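Local coordinates for putative uncharacterized protein (Dictyostelium purpureum, PDB 4R12) that probably serves as the nicastrin subunit of gamma-secretase, the protease complex that cleaves membrane proteins such as Notch within the membrane, at residues A[23-28]-A[572-577]. Residues are numbered along the deposited sequence; the frame is centred on the assembly and turned at random.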
loop_
_atom_site.group_PDB
_atom_site.type_symbol
_atom_site.label_atom_id
_atom_site.label_comp_id
_atom_site.label_asym_id
_atom_site.label_seq_id
_atom_site.Cartn_x
_atom_site.Cartn_y
_atom_site.Cartn_z
ATOM N N PRO A 23 -10.579 -13.230 -0.477
ATOM C CA PRO A 23 -9.765 -14.439 -0.299
ATOM C C PRO A 23 -8.354 -14.159 0.211
ATOM O O PRO A 23 -7.770 -13.096 -0.044
ATOM C CB PRO A 23 -9.712 -15.028 -1.708
ATOM C CG PRO A 23 -9.800 -13.822 -2.609
ATOM C CD PRO A 23 -10.692 -12.826 -1.893
ATOM N N CYS A 24 -7.827 -15.128 0.948
ATOM C CA CYS A 24 -6.404 -15.254 1.178
ATOM C C CYS A 24 -5.776 -15.883 -0.066
ATOM O O CYS A 24 -6.243 -16.917 -0.531
ATOM C CB CYS A 24 -6.150 -16.118 2.418
ATOM S SG CYS A 24 -4.428 -16.562 2.673
ATOM N N THR A 25 -4.740 -15.261 -0.622
ATOM C CA THR A 25 -4.155 -15.760 -1.871
ATOM C C THR A 25 -2.748 -16.271 -1.614
ATOM O O THR A 25 -2.215 -16.064 -0.525
ATOM C CB THR A 25 -4.119 -14.666 -2.944
ATOM O OG1 THR A 25 -3.287 -13.601 -2.491
ATOM C CG2 THR A 25 -5.541 -14.126 -3.223
ATOM N N LYS A 26 -2.155 -16.932 -2.605
ATOM C CA LYS A 26 -0.823 -17.529 -2.439
ATOM C C LYS A 26 0.281 -16.658 -3.037
ATOM O O LYS A 26 0.193 -16.205 -4.190
ATOM C CB LYS A 26 -0.766 -18.931 -3.078
ATOM C CG LYS A 26 0.253 -19.886 -2.408
ATOM C CD LYS A 26 -0.423 -20.650 -1.261
ATOM C CE LYS A 26 0.565 -21.361 -0.341
ATOM N NZ LYS A 26 -0.186 -22.122 0.713
ATOM N N ILE A 27 1.324 -16.424 -2.243
ATOM C CA ILE A 27 2.482 -15.677 -2.701
ATOM C C ILE A 27 3.721 -16.561 -2.586
ATOM O O ILE A 27 3.966 -17.154 -1.541
ATOM C CB ILE A 27 2.697 -14.387 -1.881
ATOM C CG1 ILE A 27 1.439 -13.513 -1.880
ATOM C CG2 ILE A 27 3.910 -13.620 -2.394
ATOM C CD1 ILE A 27 1.190 -12.809 -3.165
ATOM N N MET A 28 4.492 -16.659 -3.660
ATOM C CA MET A 28 5.721 -17.444 -3.618
ATOM C C MET A 28 6.936 -16.544 -3.384
ATOM O O MET A 28 6.935 -15.364 -3.751
ATOM C CB MET A 28 5.892 -18.261 -4.900
ATOM C CG MET A 28 5.339 -19.680 -4.802
ATOM S SD MET A 28 3.588 -19.776 -4.379
ATOM C CE MET A 28 2.917 -18.880 -5.781
ATOM N N PHE A 572 9.254 -11.812 -4.708
ATOM C CA PHE A 572 7.867 -12.120 -4.371
ATOM C C PHE A 572 7.084 -12.258 -5.658
ATOM O O PHE A 572 7.147 -11.387 -6.522
ATOM C CB PHE A 572 7.234 -11.034 -3.491
ATOM C CG PHE A 572 7.913 -10.866 -2.172
ATOM C CD1 PHE A 572 7.539 -11.635 -1.088
ATOM C CD2 PHE A 572 8.930 -9.951 -2.018
ATOM C CE1 PHE A 572 8.164 -11.475 0.145
ATOM C CE2 PHE A 572 9.561 -9.803 -0.797
ATOM C CZ PHE A 572 9.177 -10.567 0.280
ATOM N N THR A 573 6.355 -13.361 -5.785
ATOM C CA THR A 573 5.574 -13.617 -6.983
ATOM C C THR A 573 4.211 -14.150 -6.593
ATOM O O THR A 573 4.096 -15.210 -5.968
ATOM C CB THR A 573 6.254 -14.643 -7.931
ATOM O OG1 THR A 573 6.386 -15.903 -7.258
ATOM C CG2 THR A 573 7.621 -14.149 -8.385
ATOM N N GLU A 574 3.175 -13.425 -6.985
ATOM C CA GLU A 574 1.824 -13.803 -6.618
ATOM C C GLU A 574 1.268 -14.830 -7.587
ATOM O O GLU A 574 1.402 -14.680 -8.806
ATOM C CB GLU A 574 0.920 -12.576 -6.587
ATOM C CG GLU A 574 -0.542 -12.888 -6.314
ATOM C CD GLU A 574 -1.373 -11.622 -6.281
ATOM O OE1 GLU A 574 -2.086 -11.338 -7.270
ATOM O OE2 GLU A 574 -1.289 -10.907 -5.271
ATOM N N SER A 575 0.651 -15.870 -7.039
ATOM C CA SER A 575 -0.017 -16.884 -7.858
ATOM C C SER A 575 -1.033 -16.284 -8.813
ATOM O O SER A 575 -1.782 -15.369 -8.435
ATOM C CB SER A 575 -0.730 -17.897 -6.969
ATOM O OG SER A 575 -1.442 -18.838 -7.756
ATOM N N ASN A 576 -1.070 -16.805 -10.040
ATOM C CA ASN A 576 -2.208 -16.575 -10.932
ATOM C C ASN A 576 -3.405 -17.339 -10.396
ATOM O O ASN A 576 -3.240 -18.350 -9.709
ATOM C CB ASN A 576 -1.934 -17.040 -12.373
ATOM C CG ASN A 576 -0.810 -16.267 -13.055
ATOM O OD1 ASN A 576 -0.460 -15.163 -12.648
ATOM N ND2 ASN A 576 -0.245 -16.855 -14.106
ATOM N N TRP A 577 -4.607 -16.864 -10.706
ATOM C CA TRP A 577 -5.808 -17.654 -10.461
ATOM C C TRP A 577 -6.917 -17.311 -11.454
ATOM O O TRP A 577 -6.964 -16.198 -11.994
ATOM C CB TRP A 577 -6.300 -17.458 -9.026
ATOM C CG TRP A 577 -6.748 -16.063 -8.693
ATOM C CD1 TRP A 577 -7.951 -15.486 -9.009
ATOM C CD2 TRP A 577 -6.016 -15.082 -7.948
ATOM N NE1 TRP A 577 -7.999 -14.201 -8.513
ATOM C CE2 TRP A 577 -6.825 -13.931 -7.861
ATOM C CE3 TRP A 577 -4.751 -15.061 -7.355
ATOM C CZ2 TRP A 577 -6.411 -12.772 -7.201
ATOM C CZ3 TRP A 577 -4.341 -13.907 -6.701
ATOM C CH2 TRP A 577 -5.172 -12.779 -6.631
HETATM O O HOH W 1 -3.262 -11.245 -3.309
#
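Met-28 and Thr-573 form an antiparallel hydrogen-bonded pair: Met-28 N donates to Thr-573 O (2.8 Å), and Thr-573 N returns a bond to Met-28 O (2.9 Å). A third, nearly straight bond (167°) runs from Ser-575 N to Lys-26 O at 2.9 Å. Beyond this last bond a water joins Thr-25 OG1 to Glu-574 OE2, donating to the carboxylate. Arg-228 also bonds Thr-25 OG1 and Tyr-485 bonds Glu-574 OE2, so both atoms, in buried residues, are satisfied. Between the bonded positions, Ile-27 faces Glu-574 as a non-hydrogen-bonded pair; CD1 of Ile-27 lies against the aliphatic stem of Glu-574, 3.4 Å from CB and 3.6 Å from CG, and the stem, extended at chi2 (179°), carries the carboxylate on toward the water. With an alanine at Ile-27, the stem would lose its methyl partner, which is likely to open a gap beside CB and CG. CG2 of the same isoleucine reaches the edge of the Phe-572 ring. On the other face, the flexible Met-28 chain, bent at chi2 and chi3, curls its CE over Ser-575 CB (4.0 Å), where a small residue suits. Threonine suits position 25 because CG2 meets the Trp-577 ring obliquely while the hydroxyl serves the water and Arg-228. Strand 572-575 thus bridges strand 21-29 of the small lobe and strand 192-203, while helix 183-189, whose Ser-183 bonds Thr-573 OG1, packs on the face bearing Met-28 and Thr-573.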